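Local coordinates for protein regulator of nonsense transcripts 2 (Homo sapiens, PDB 4CEM) that takes part in nonsense-mediated mRNA decay, the pathway that destroys transcripts with premature stop codons, and is represented here by the first of its three MIF4G domains, at residues H75-G79 against L80-K84; K84-A87 against E88-S92; G205-P208 against R209-S213; Q298-A301 against D302-E306. All blocks are in the same frame, centred on the assembly; numbering follows the deposited sequence.

Contact 1 (H75-G79 against L80-K84); sequences HDFNG and LNLSK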
ATOM      1  N   HIS A  75      19.610  -9.875 -14.581  1.00 32.82           N
ATOM      2  CA  HIS A  75      20.729 -10.273 -15.437  1.00 33.02           C
ATOM      3  C   HIS A  75      21.346  -9.071 -16.105  1.00 32.45           C
ATOM      4  O   HIS A  75      22.551  -8.885 -16.063  1.00 32.23           O
ATOM      5  CB  HIS A  75      20.264 -11.276 -16.483  1.00 33.48           C
ATOM      6  CG  HIS A  75      21.307 -11.601 -17.520  1.00 34.19           C
ATOM      7  ND1 HIS A  75      21.443 -10.887 -18.652  1.00 34.57           N
ATOM      8  CD2 HIS A  75      22.274 -12.603 -17.569  1.00 35.02           C
ATOM      9  CE1 HIS A  75      22.448 -11.402 -19.388  1.00 35.14           C
ATOM     10  NE2 HIS A  75      22.956 -12.450 -18.723  1.00 35.53           N
ATOM     11  N   ASP A  76      20.517  -8.231 -16.708  1.00 32.70           N
ATOM     12  CA  ASP A  76      21.008  -7.010 -17.322  1.00 33.82           C
ATOM     13  C   ASP A  76      21.670  -6.120 -16.291  1.00 34.28           C
ATOM     14  O   ASP A  76      22.798  -5.664 -16.497  1.00 35.27           O
ATOM     15  CB  ASP A  76      19.880  -6.241 -18.004  1.00 34.09           C
ATOM     16  CG  ASP A  76      19.316  -6.971 -19.201  1.00 35.55           C
ATOM     17  OD1 ASP A  76      19.970  -7.924 -19.702  1.00 37.51           O
ATOM     18  OD2 ASP A  76      18.203  -6.592 -19.640  1.00 36.58           O
ATOM     19  N   PHE A  77      20.974  -5.871 -15.187  1.00 34.03           N
ATOM     20  CA  PHE A  77      21.521  -5.040 -14.118  1.00 34.40           C
ATOM     21  C   PHE A  77      22.963  -5.413 -13.765  1.00 35.78           C
ATOM     22  O   PHE A  77      23.826  -4.534 -13.667  1.00 35.45           O
ATOM     23  CB  PHE A  77      20.648  -5.132 -12.867  1.00 34.21           C
ATOM     24  CG  PHE A  77      21.158  -4.317 -11.707  1.00 33.99           C
ATOM     25  CD1 PHE A  77      20.775  -2.994 -11.551  1.00 33.93           C
ATOM     26  CD2 PHE A  77      22.011  -4.878 -10.766  1.00 34.09           C
ATOM     27  CE1 PHE A  77      21.238  -2.244 -10.487  1.00 34.37           C
ATOM     28  CE2 PHE A  77      22.472  -4.135  -9.695  1.00 34.39           C
ATOM     29  CZ  PHE A  77      22.088  -2.813  -9.556  1.00 35.22           C
ATOM     30  N   ASN A  78      23.233  -6.707 -13.596  1.00 35.38           N
ATOM     31  CA  ASN A  78      24.549  -7.122 -13.122  1.00 36.88           C
ATOM     32  C   ASN A  78      25.692  -6.842 -14.086  1.00 37.92           C
ATOM     33  O   ASN A  78      26.855  -6.822 -13.670  1.00 40.45           O
ATOM     34  CB  ASN A  78      24.553  -8.587 -12.681  1.00 37.51           C
ATOM     35  CG  ASN A  78      23.888  -8.778 -11.322  1.00 38.41           C
ATOM     36  OD1 ASN A  78      24.189  -8.058 -10.362  1.00 37.22           O
ATOM     37  ND2 ASN A  78      22.965  -9.739 -11.238  1.00 38.32           N
ATOM     38  N   GLY A  79      25.369  -6.620 -15.358  1.00 37.98           N
ATOM     39  CA  GLY A  79      26.382  -6.366 -16.383  1.00 39.26           C
ATOM     40  C   GLY A  79      26.655  -4.898 -16.692  1.00 39.98           C
ATOM     41  O   GLY A  79      27.652  -4.575 -17.340  1.00 41.67           O
ATOM     42  N   LEU A  80      25.772  -4.019 -16.227  1.00 39.06           N
ATOM     43  CA  LEU A  80      25.842  -2.599 -16.524  1.00 39.68           C
ATOM     44  C   LEU A  80      26.543  -1.809 -15.421  1.00 40.75           C
ATOM     45  O   LEU A  80      26.433  -2.133 -14.244  1.00 40.03           O
ATOM     46  CB  LEU A  80      24.431  -2.033 -16.685  1.00 39.29           C
ATOM     47  CG  LEU A  80      23.492  -2.619 -17.731  1.00 38.47           C
ATOM     48  CD1 LEU A  80      22.180  -1.861 -17.708  1.00 39.61           C
ATOM     49  CD2 LEU A  80      24.111  -2.537 -19.112  1.00 41.13           C
ATOM     50  N   ASN A  81      27.258  -0.759 -15.815  1.00 43.19           N
ATOM     51  CA  ASN A  81      27.739   0.248 -14.872  1.00 43.21           C
ATOM     52  C   ASN A  81      26.757   1.402 -14.902  1.00 41.27           C
ATOM     53  O   ASN A  81      26.804   2.234 -15.799  1.00 42.68           O
ATOM     54  CB  ASN A  81      29.150   0.732 -15.237  1.00 43.54           C
ATOM     55  CG  ASN A  81      29.699   1.748 -14.247  1.00 42.28           C
ATOM     56  OD1 ASN A  81      28.953   2.386 -13.506  1.00 41.50           O
ATOM     57  ND2 ASN A  81      31.013   1.891 -14.224  1.00 41.18           N
ATOM     58  N   LEU A  82      25.870   1.443 -13.914  1.00 40.83           N
ATOM     59  CA  LEU A  82      24.802   2.442 -13.864  1.00 39.20           C
ATOM     60  C   LEU A  82      25.185   3.663 -13.017  1.00 37.50           C
ATOM     61  O   LEU A  82      24.328   4.488 -12.705  1.00 36.18           O
ATOM     62  CB  LEU A  82      23.508   1.791 -13.347  1.00 38.53           C
ATOM     63  CG  LEU A  82      22.772   0.877 -14.342  1.00 37.88           C
ATOM     64  CD1 LEU A  82      21.993  -0.212 -13.624  1.00 37.58           C
ATOM     65  CD2 LEU A  82      21.836   1.665 -15.250  1.00 36.94           C
ATOM     66  N   SER A  83      26.472   3.782 -12.677  1.00 38.37           N
ATOM     67  CA  SER A  83      26.984   4.889 -11.860  1.00 40.54           C
ATOM     68  C   SER A  83      26.476   6.265 -12.264  1.00 43.24           C
ATOM     69  O   SER A  83      26.180   7.082 -11.397  1.00 45.88           O
ATOM     70  CB  SER A  83      28.509   4.926 -11.883  1.00 40.51           C
ATOM     71  OG  SER A  83      29.056   3.937 -11.035  1.00 41.54           O
ATOM     72  N   LYS A  84      26.381   6.516 -13.572  1.00 45.16           N
ATOM     73  CA  LYS A  84      25.970   7.819 -14.083  1.00 44.85           C
ATOM     74  C   LYS A  84      24.472   7.956 -14.311  1.00 45.76           C
ATOM     75  O   LYS A  84      24.007   9.054 -14.616  1.00 48.77           O
ATOM     76  CB  LYS A  84      26.695   8.119 -15.395  1.00 46.83           C
ATOM     77  CG  LYS A  84      28.202   8.298 -15.259  1.00 48.52           C
ATOM     78  CD  LYS A  84      28.836   8.490 -16.631  1.00 52.11           C
ATOM     79  CE  LYS A  84      30.309   8.094 -16.660  1.00 54.67           C
ATOM     80  NZ  LYS A  84      31.188   9.060 -15.938  1.00 56.05           N
TER
HETATM   81  O   HOH W   1      24.757  -2.467 -12.074  1.00 38.01           O
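Leu80 N and Phe77 O, 3.3 Å apart, form the main backbone hydrogen bond of this contact. The N-H points fairly straight at the oxygen, at 155°. It arrives from above the carbonyl plane and does not use a lone pair. Leu80 N also makes a weak bond to Asp76 O, 3.4 Å away. That oxygen is already held by the backbone N of Gly79.

A water adds a bridge. It donates to Phe77 O at 2.8 Å and also donates to Leu80 O. The same water sits over the centre of one face of the Phe77 ring.

The apolar part is carried by Phe77 and Leu82. Leu82 CD1 meets Phe77 CD1 at 3.7 Å, and the two side chains lie at a slant to each other. With CG anti to the backbone N (chi1 179°), the Phe77 ring projects to where Leu82 can touch it. Phe113 packs edge-to-face with the same ring. Leu80 packs instead on Lys54, Asn55 and Phe58 of helix 52-61.

Further on, Asn81 OD1 accepts from Ser83 N at 3.0 Å, with the donor in the carbonyl plane. This is an Asx turn. The arrangement is that of a helix-to-helix connection in the all-helical MIF4G domain: the last turn of helix 70-79 leads through an Asx turn toward helix 86-95.

Contact 2 (K84-A87 against E88-S92); sequences KYIA and EAVAS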
ATOM      1  N   LYS A  84      26.381   6.516 -13.572  1.00 45.16           N
ATOM      2  CA  LYS A  84      25.970   7.819 -14.083  1.00 44.85           C
ATOM      3  C   LYS A  84      24.472   7.956 -14.311  1.00 45.76           C
ATOM      4  O   LYS A  84      24.007   9.054 -14.616  1.00 48.77           O
ATOM      5  CB  LYS A  84      26.695   8.119 -15.395  1.00 46.83           C
ATOM      6  CG  LYS A  84      28.202   8.298 -15.259  1.00 48.52           C
ATOM      7  CD  LYS A  84      28.836   8.490 -16.631  1.00 52.11           C
ATOM      8  CE  LYS A  84      30.309   8.094 -16.660  1.00 54.67           C
ATOM      9  NZ  LYS A  84      31.188   9.060 -15.938  1.00 56.05           N
ATOM     10  N   TYR A  85      23.709   6.870 -14.173  1.00 44.96           N
ATOM     11  CA  TYR A  85      22.301   6.878 -14.605  1.00 45.06           C
ATOM     12  C   TYR A  85      21.290   6.695 -13.460  1.00 43.62           C
ATOM     13  O   TYR A  85      20.119   6.367 -13.693  1.00 40.52           O
ATOM     14  CB  TYR A  85      22.087   5.825 -15.694  1.00 47.11           C
ATOM     15  CG  TYR A  85      23.070   5.929 -16.839  1.00 49.13           C
ATOM     16  CD1 TYR A  85      24.363   5.420 -16.715  1.00 51.53           C
ATOM     17  CD2 TYR A  85      22.713   6.539 -18.046  1.00 50.02           C
ATOM     18  CE1 TYR A  85      25.272   5.513 -17.755  1.00 53.15           C
ATOM     19  CE2 TYR A  85      23.619   6.640 -19.096  1.00 49.91           C
ATOM     20  CZ  TYR A  85      24.896   6.122 -18.940  1.00 52.91           C
ATOM     21  OH  TYR A  85      25.815   6.202 -19.957  1.00 56.86           O
ATOM     22  N   ILE A  86      21.734   6.957 -12.233  1.00 43.19           N
ATOM     23  CA  ILE A  86      20.886   6.801 -11.057  1.00 45.82           C
ATOM     24  C   ILE A  86      19.618   7.633 -11.185  1.00 47.14           C
ATOM     25  O   ILE A  86      18.511   7.101 -11.137  1.00 49.71           O
ATOM     26  CB  ILE A  86      21.628   7.182  -9.748  1.00 46.83           C
ATOM     27  CG1 ILE A  86      22.793   6.221  -9.471  1.00 46.88           C
ATOM     28  CG2 ILE A  86      20.677   7.168  -8.561  1.00 47.04           C
ATOM     29  CD1 ILE A  86      22.369   4.784  -9.257  1.00 46.17           C
ATOM     30  N   ALA A  87      19.784   8.938 -11.366  1.00 49.61           N
ATOM     31  CA  ALA A  87      18.649   9.862 -11.405  1.00 48.35           C
ATOM     32  C   ALA A  87      17.602   9.433 -12.422  1.00 47.97           C
ATOM     33  O   ALA A  87      16.408   9.523 -12.151  1.00 50.91           O
ATOM     34  CB  ALA A  87      19.124  11.276 -11.693  1.00 46.59           C
ATOM     35  N   GLU A  88      18.056   8.946 -13.574  1.00 48.44           N
ATOM     36  CA  GLU A  88      17.157   8.503 -14.649  1.00 49.70           C
ATOM     37  C   GLU A  88      16.449   7.205 -14.262  1.00 47.99           C
ATOM     38  O   GLU A  88      15.236   7.077 -14.429  1.00 47.42           O
ATOM     39  CB  GLU A  88      17.927   8.301 -15.966  1.00 52.65           C
ATOM     40  CG  GLU A  88      18.653   9.538 -16.492  1.00 55.58           C
ATOM     41  CD  GLU A  88      20.074   9.687 -15.952  1.00 60.40           C
ATOM     42  OE1 GLU A  88      20.261   9.745 -14.712  1.00 60.67           O
ATOM     43  OE2 GLU A  88      21.018   9.747 -16.772  1.00 67.21           O
ATOM     44  N   ALA A  89      17.221   6.256 -13.731  1.00 46.99           N
ATOM     45  CA  ALA A  89      16.694   4.972 -13.274  1.00 44.85           C
ATOM     46  C   ALA A  89      15.683   5.160 -12.147  1.00 43.99           C
ATOM     47  O   ALA A  89      14.629   4.532 -12.134  1.00 43.23           O
ATOM     48  CB  ALA A  89      17.829   4.069 -12.819  1.00 44.40           C
ATOM     49  N   VAL A  90      16.002   6.038 -11.205  1.00 43.94           N
ATOM     50  CA  VAL A  90      15.076   6.366 -10.132  1.00 43.82           C
ATOM     51  C   VAL A  90      13.756   6.902 -10.698  1.00 44.94           C
ATOM     52  O   VAL A  90      12.679   6.509 -10.251  1.00 46.40           O
ATOM     53  CB  VAL A  90      15.704   7.382  -9.159  1.00 44.67           C
ATOM     54  CG1 VAL A  90      14.646   8.003  -8.264  1.00 45.28           C
ATOM     55  CG2 VAL A  90      16.788   6.709  -8.326  1.00 43.85           C
ATOM     56  N   ALA A  91      13.843   7.776 -11.698  1.00 45.93           N
ATOM     57  CA  ALA A  91      12.653   8.378 -12.312  1.00 43.57           C
ATOM     58  C   ALA A  91      11.751   7.332 -12.967  1.00 42.18           C
ATOM     59  O   ALA A  91      10.535   7.369 -12.794  1.00 42.08           O
ATOM     60  CB  ALA A  91      13.058   9.441 -13.323  1.00 42.22           C
ATOM     61  N   SER A  92      12.344   6.407 -13.720  1.00 41.73           N
ATOM     62  CA  SER A  92      11.592   5.291 -14.311  1.00 41.74           C
ATOM     63  C   SER A  92      10.858   4.491 -13.231  1.00 41.56           C
ATOM     64  O   SER A  92       9.672   4.212 -13.348  1.00 43.24           O
ATOM     65  CB  SER A  92      12.531   4.363 -15.082  1.00 41.96           C
ATOM     66  OG  SER A  92      13.141   5.037 -16.169  1.00 42.56           O
TER
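Glu88 folds back over the start of helix 86-95 and crosses Tyr85 at a slant. Its chain is bent at chi2 (89°), which brings the carboxylate up against the Tyr85 backbone and ring. Glu88 OE2 lies 3.8 Å from Tyr85 CD2. The ring and carboxylate planes are 33° apart. The other oxygen, OE1, is close to Ala87 N, but the angle is too poor for a hydrogen bond.

Ala89 comes next. Its N donates to Tyr85 O at 2.9 Å, nearly in line with the carbonyl. Tyr85 holds the N-cap position, so this bond belongs to the first turn. The methyl of Ala89 faces Leu62 outside the helix.

Val90 N donates to Ile86 O at 2.7 Å. One branch of the valine, CG2, reaches back to Ile86 CG2 at 3.9 Å. These two residues make an apolar patch that faces Ser123 on helix 120-137, and Val90 also touches Val127 there.

Ala91 N bonds to Ala87 O at 3.1 Å, with the donor tilted from the carbonyl plane. Ser92 N then bonds to Glu88 O, and Ser92 OG reaches Val59 O.

The first turn is thus built on backbone bonds. An acidic group beside it would probably suit the partial positive charge of a helix N terminus, even without a direct bond.

Contact 3 (G205-P208 against R209-S213); sequences GLVP and RKVKS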
ATOM      1  N   GLY A 205       1.654  -1.701  13.321  1.00 39.32           N
ATOM      2  CA  GLY A 205       1.489  -2.689  14.393  1.00 37.28           C
ATOM      3  C   GLY A 205       0.166  -3.447  14.338  1.00 36.13           C
ATOM      4  O   GLY A 205      -0.277  -3.988  15.338  1.00 37.72           O
ATOM      5  N   LEU A 206      -0.475  -3.506  13.178  1.00 34.94           N
ATOM      6  CA  LEU A 206      -1.768  -4.162  13.084  1.00 35.15           C
ATOM      7  C   LEU A 206      -1.684  -5.649  13.391  1.00 36.12           C
ATOM      8  O   LEU A 206      -0.725  -6.318  13.019  1.00 37.80           O
ATOM      9  CB  LEU A 206      -2.363  -3.992  11.691  1.00 34.77           C
ATOM     10  CG  LEU A 206      -2.749  -2.574  11.245  1.00 34.18           C
ATOM     11  CD1 LEU A 206      -3.693  -2.699  10.058  1.00 34.39           C
ATOM     12  CD2 LEU A 206      -3.398  -1.741  12.343  1.00 31.40           C
ATOM     13  N   VAL A 207      -2.686  -6.148  14.103  1.00 36.17           N
ATOM     14  CA  VAL A 207      -2.919  -7.575  14.227  1.00 35.10           C
ATOM     15  C   VAL A 207      -4.413  -7.786  14.017  1.00 35.58           C
ATOM     16  O   VAL A 207      -5.182  -7.682  14.966  1.00 36.98           O
ATOM     17  CB  VAL A 207      -2.498  -8.120  15.604  1.00 33.95           C
ATOM     18  CG1 VAL A 207      -2.617  -9.641  15.620  1.00 33.01           C
ATOM     19  CG2 VAL A 207      -1.078  -7.689  15.937  1.00 31.99           C
ATOM     20  N   PRO A 208      -4.831  -8.056  12.768  1.00 35.97           N
ATOM     21  CA  PRO A 208      -6.254  -8.167  12.426  1.00 36.61           C
ATOM     22  C   PRO A 208      -7.017  -9.256  13.173  1.00 38.89           C
ATOM     23  O   PRO A 208      -6.426 -10.230  13.654  1.00 35.12           O
ATOM     24  CB  PRO A 208      -6.238  -8.522  10.936  1.00 36.11           C
ATOM     25  CG  PRO A 208      -4.908  -8.090  10.438  1.00 35.60           C
ATOM     26  CD  PRO A 208      -3.964  -8.230  11.590  1.00 35.63           C
ATOM     27  N   ARG A 209      -8.337  -9.097  13.215  1.00 43.74           N
ATOM     28  CA  ARG A 209      -9.223 -10.057  13.866  1.00 45.10           C
ATOM     29  C   ARG A 209      -9.119 -11.451  13.244  1.00 45.96           C
ATOM     30  O   ARG A 209      -9.092 -12.438  13.973  1.00 48.37           O
ATOM     31  CB  ARG A 209     -10.667  -9.555  13.829  1.00 48.22           C
ATOM     32  CG  ARG A 209     -11.634 -10.331  14.723  1.00 51.16           C
ATOM     33  CD  ARG A 209     -12.837  -9.488  15.153  1.00 50.66           C
ATOM     34  NE  ARG A 209     -12.444  -8.332  15.971  1.00 51.53           N
ATOM     35  CZ  ARG A 209     -13.294  -7.456  16.513  1.00 50.59           C
ATOM     36  NH1 ARG A 209     -14.605  -7.587  16.340  1.00 50.45           N
ATOM     37  NH2 ARG A 209     -12.830  -6.442  17.236  1.00 48.95           N
ATOM     38  N   LYS A 210      -9.041 -11.538  11.914  1.00 46.50           N
ATOM     39  CA  LYS A 210      -8.859 -12.838  11.245  1.00 47.60           C
ATOM     40  C   LYS A 210      -7.621 -13.573  11.769  1.00 45.43           C
ATOM     41  O   LYS A 210      -7.674 -14.770  12.061  1.00 46.51           O
ATOM     42  CB  LYS A 210      -8.703 -12.684   9.726  1.00 51.84           C
ATOM     43  CG  LYS A 210      -9.905 -12.114   8.993  1.00 56.23           C
ATOM     44  CD  LYS A 210      -9.884 -12.498   7.514  1.00 58.92           C
ATOM     45  CE  LYS A 210     -11.089 -11.934   6.771  1.00 60.85           C
ATOM     46  NZ  LYS A 210     -11.397 -12.697   5.525  1.00 61.67           N
ATOM     47  N   VAL A 211      -6.504 -12.857  11.865  1.00 40.84           N
ATOM     48  CA  VAL A 211      -5.254 -13.458  12.319  1.00 39.44           C
ATOM     49  C   VAL A 211      -5.396 -13.913  13.764  1.00 40.31           C
ATOM     50  O   VAL A 211      -5.004 -15.034  14.108  1.00 42.00           O
ATOM     51  CB  VAL A 211      -4.059 -12.481  12.215  1.00 39.17           C
ATOM     52  CG1 VAL A 211      -2.805 -13.092  12.836  1.00 37.10           C
ATOM     53  CG2 VAL A 211      -3.812 -12.069  10.764  1.00 35.68           C
ATOM     54  N   LYS A 212      -5.966 -13.049  14.607  1.00 38.93           N
ATOM     55  CA  LYS A 212      -6.173 -13.397  16.005  1.00 37.90           C
ATOM     56  C   LYS A 212      -7.039 -14.635  16.099  1.00 37.70           C
ATOM     57  O   LYS A 212      -6.690 -15.603  16.779  1.00 37.22           O
ATOM     58  CB  LYS A 212      -6.816 -12.246  16.768  1.00 38.34           C
ATOM     59  CG  LYS A 212      -5.867 -11.094  17.048  1.00 38.44           C
ATOM     60  CD  LYS A 212      -6.472 -10.170  18.083  1.00 39.63           C
ATOM     61  CE  LYS A 212      -5.624  -8.934  18.332  1.00 40.02           C
ATOM     62  NZ  LYS A 212      -6.201  -8.136  19.451  1.00 38.93           N
ATOM     63  N   SER A 213      -8.157 -14.599  15.387  1.00 37.43           N
ATOM     64  CA  SER A 213      -9.087 -15.711  15.365  1.00 37.81           C
ATOM     65  C   SER A 213      -8.449 -17.000  14.844  1.00 38.14           C
ATOM     66  O   SER A 213      -8.655 -18.072  15.408  1.00 38.96           O
ATOM     67  CB  SER A 213     -10.301 -15.345  14.520  1.00 38.12           C
ATOM     68  OG  SER A 213     -11.022 -14.301  15.144  1.00 38.88           O
TER
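Pro208 O accepts from Lys212 N at 3.0 Å, a nearly straight bond in the carbonyl plane. It closes the first turn of helix 209-218, with Pro208 at the N-cap.

Around this bond lie two apolar touches. Val211 CG2 rests against Pro208 CD at 3.9 Å. It stands beside the backbone N of Val211 (CG1 is the branch anti to it, chi1 174°), and this turns it back to the proline ring. The Lys212 chain passes Val207 at about a right angle, with Lys212 CG 3.8 Å from Val207 CG1. Farther along, Lys212 CE comes to 3.6 Å from Val207 O.

One step out, Arg209 O takes both the backbone N and the hydroxyl of Ser213. Ser213 OG is 2.9 Å from Arg209 O and donates from above the carbonyl plane.

Beyond the two segments, Asp305 positions the charged ends. Its carboxylate makes salt bridges to Arg209 NE and Lys212 NZ, and Asn307 holds Arg209 NH1. The lysine is thus apolar along its stem and ionic at its tip. Two basic residues sharing one acid would probably favour a charged carboxylate, and they fasten the start of this helix to the loop that follows helix 283-303.

Contact 4 (Q298-A301 against D302-E306); sequences QSLA and DLLDE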
ATOM      1  N   GLN A 298     -16.401  -3.056   7.029  1.00 65.33           N
ATOM      2  CA  GLN A 298     -16.198  -4.365   7.645  1.00 63.39           C
ATOM      3  C   GLN A 298     -14.770  -4.829   7.429  1.00 60.63           C
ATOM      4  O   GLN A 298     -14.109  -5.315   8.349  1.00 63.55           O
ATOM      5  CB  GLN A 298     -17.157  -5.391   7.044  1.00 65.41           C
ATOM      6  CG  GLN A 298     -18.628  -5.147   7.355  1.00 67.42           C
ATOM      7  CD  GLN A 298     -19.552  -5.966   6.477  1.00 67.44           C
ATOM      8  OE1 GLN A 298     -19.373  -6.046   5.261  1.00 67.75           O
ATOM      9  NE2 GLN A 298     -20.550  -6.579   7.091  1.00 67.05           N
ATOM     10  N   SER A 299     -14.308  -4.660   6.199  1.00 55.62           N
ATOM     11  CA  SER A 299     -12.975  -5.064   5.808  1.00 52.71           C
ATOM     12  C   SER A 299     -11.903  -4.403   6.677  1.00 50.41           C
ATOM     13  O   SER A 299     -10.953  -5.060   7.096  1.00 50.13           O
ATOM     14  CB  SER A 299     -12.759  -4.728   4.334  1.00 52.31           C
ATOM     15  OG  SER A 299     -11.559  -5.298   3.860  1.00 56.40           O
ATOM     16  N   LEU A 300     -12.080  -3.116   6.971  1.00 47.94           N
ATOM     17  CA  LEU A 300     -11.088  -2.330   7.710  1.00 46.87           C
ATOM     18  C   LEU A 300     -11.234  -2.462   9.230  1.00 46.22           C
ATOM     19  O   LEU A 300     -10.260  -2.324   9.975  1.00 49.05           O
ATOM     20  CB  LEU A 300     -11.189  -0.851   7.306  1.00 47.80           C
ATOM     21  CG  LEU A 300     -10.161   0.113   7.917  1.00 47.60           C
ATOM     22  CD1 LEU A 300      -8.755  -0.320   7.545  1.00 47.35           C
ATOM     23  CD2 LEU A 300     -10.418   1.543   7.473  1.00 46.88           C
ATOM     24  N   ALA A 301     -12.454  -2.693   9.693  1.00 45.75           N
ATOM     25  CA  ALA A 301     -12.703  -2.945  11.113  1.00 45.70           C
ATOM     26  C   ALA A 301     -11.935  -4.186  11.551  1.00 44.29           C
ATOM     27  O   ALA A 301     -11.375  -4.242  12.641  1.00 41.26           O
ATOM     28  CB  ALA A 301     -14.194  -3.137  11.357  1.00 44.75           C
ATOM     29  N   ASP A 302     -11.923  -5.185  10.680  1.00 45.20           N
ATOM     30  CA  ASP A 302     -11.196  -6.405  10.939  1.00 46.32           C
ATOM     31  C   ASP A 302      -9.697  -6.142  11.055  1.00 44.59           C
ATOM     32  O   ASP A 302      -9.077  -6.486  12.066  1.00 42.37           O
ATOM     33  CB  ASP A 302     -11.447  -7.417   9.836  1.00 46.58           C
ATOM     34  CG  ASP A 302     -10.709  -8.695  10.078  1.00 49.44           C
ATOM     35  OD1 ASP A 302      -9.470  -8.705   9.896  1.00 52.91           O
ATOM     36  OD2 ASP A 302     -11.366  -9.681  10.471  1.00 52.13           O
ATOM     37  N   LEU A 303      -9.130  -5.541  10.011  1.00 42.61           N
ATOM     38  CA  LEU A 303      -7.708  -5.215   9.981  1.00 40.80           C
ATOM     39  C   LEU A 303      -7.312  -4.427  11.239  1.00 40.18           C
ATOM     40  O   LEU A 303      -6.276  -4.688  11.843  1.00 39.25           O
ATOM     41  CB  LEU A 303      -7.370  -4.441   8.696  1.00 40.41           C
ATOM     42  CG  LEU A 303      -7.353  -5.239   7.375  1.00 40.17           C
ATOM     43  CD1 LEU A 303      -7.805  -4.401   6.190  1.00 38.29           C
ATOM     44  CD2 LEU A 303      -5.983  -5.847   7.086  1.00 39.04           C
ATOM     45  N   LEU A 304      -8.155  -3.488  11.653  1.00 40.39           N
ATOM     46  CA  LEU A 304      -7.888  -2.724  12.864  1.00 42.54           C
ATOM     47  C   LEU A 304      -8.432  -3.385  14.145  1.00 45.40           C
ATOM     48  O   LEU A 304      -8.257  -2.839  15.232  1.00 47.78           O
ATOM     49  CB  LEU A 304      -8.445  -1.309  12.716  1.00 42.43           C
ATOM     50  CG  LEU A 304      -7.932  -0.540  11.498  1.00 42.33           C
ATOM     51  CD1 LEU A 304      -8.540   0.855  11.420  1.00 40.99           C
ATOM     52  CD2 LEU A 304      -6.416  -0.461  11.525  1.00 41.87           C
ATOM     53  N   ASP A 305      -9.068  -4.554  14.016  1.00 46.52           N
ATOM     54  CA  ASP A 305      -9.659  -5.296  15.146  1.00 47.91           C
ATOM     55  C   ASP A 305     -10.723  -4.496  15.918  1.00 51.14           C
ATOM     56  O   ASP A 305     -10.896  -4.678  17.123  1.00 52.47           O
ATOM     57  CB  ASP A 305      -8.567  -5.801  16.103  1.00 47.53           C
ATOM     58  CG  ASP A 305      -9.103  -6.780  17.168  1.00 47.00           C
ATOM     59  OD1 ASP A 305     -10.079  -7.521  16.890  1.00 44.42           O
ATOM     60  OD2 ASP A 305      -8.536  -6.795  18.289  1.00 45.08           O
ATOM     61  N   GLU A 306     -11.447  -3.633  15.206  1.00 53.61           N
ATOM     62  CA  GLU A 306     -12.515  -2.827  15.791  1.00 52.68           C
ATOM     63  C   GLU A 306     -13.867  -3.478  15.529  1.00 53.91           C
ATOM     64  O   GLU A 306     -14.038  -4.198  14.540  1.00 54.40           O
ATOM     65  CB  GLU A 306     -12.488  -1.417  15.199  1.00 53.33           C
ATOM     66  CG  GLU A 306     -11.290  -0.585  15.630  1.00 52.63           C
ATOM     67  CD  GLU A 306     -11.343  -0.182  17.092  1.00 55.22           C
ATOM     68  OE1 GLU A 306     -12.368  -0.435  17.763  1.00 59.98           O
ATOM     69  OE2 GLU A 306     -10.358   0.402  17.583  1.00 56.36           O
TER
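Ala301 O and Glu306 N, 2.6 Å apart, form the shortest bond across this contact. The donor is tilted 20° from the carbonyl plane. Asp305 N bonds to Asp302 O at 2.7 Å, inside the 302-306 segment. Asp305 has a positive phi of 59°. With the two bonds back into the last turn, this is a Schellman motif ending helix 283-303.

Before it, the regular helix pattern continues. Leu304 N donates to Leu300 O at 2.9 Å, and Asp302 N to Gln298 O at 3.2 Å. The bond from Leu303 N to Ser299 O is weak.

The side chains of Leu300 and Leu304 slant across each other. Leu304 CD1 meets Leu300 CG at 3.9 Å. Leu300 CG is anti to its own N (chi1 -176°), whereas Leu304 CG lies beside its N, and both ends come together on the buried side. Leu304 also touches Phe244 of helix 230-259, and Leu300 touches Cys196 of helix 189-204. An alanine in place of Leu304 is likely to take an apolar partner from Leu300, Phe244 and Leu206 and to open a gap beside helix 230-259. On another side, Leu303 CD1 covers Ser299 O at 3.3 Å.

The chemistry is divided. Backbone bonds stop the helix and turn the chain, while Leu300 and Leu304 pack on the buried side. The turn also presents the carboxylate of Asp305, which serves Arg209 and Lys212, away from that apolar side.

From the N terminus, contact 1 comes first and turns the chain out of helix 70-79. Contact 2 follows directly and starts helix 86-95, sharing Lys84 with contact 1. Contact 3 lies much later and opens helix 209-218 after the loop from helix 189-204. Contact 4 closes helix 283-303. The four run in series, and none encloses another. They form two groups on opposite sides of the chain's centre, with the centres of contacts 1 and 4 about 44 Å apart. Contacts 3 and 4 meet directly, through charged groups and through Leu206 on Leu304. That meeting ties the start of one helix to the end of a helix far along the chain.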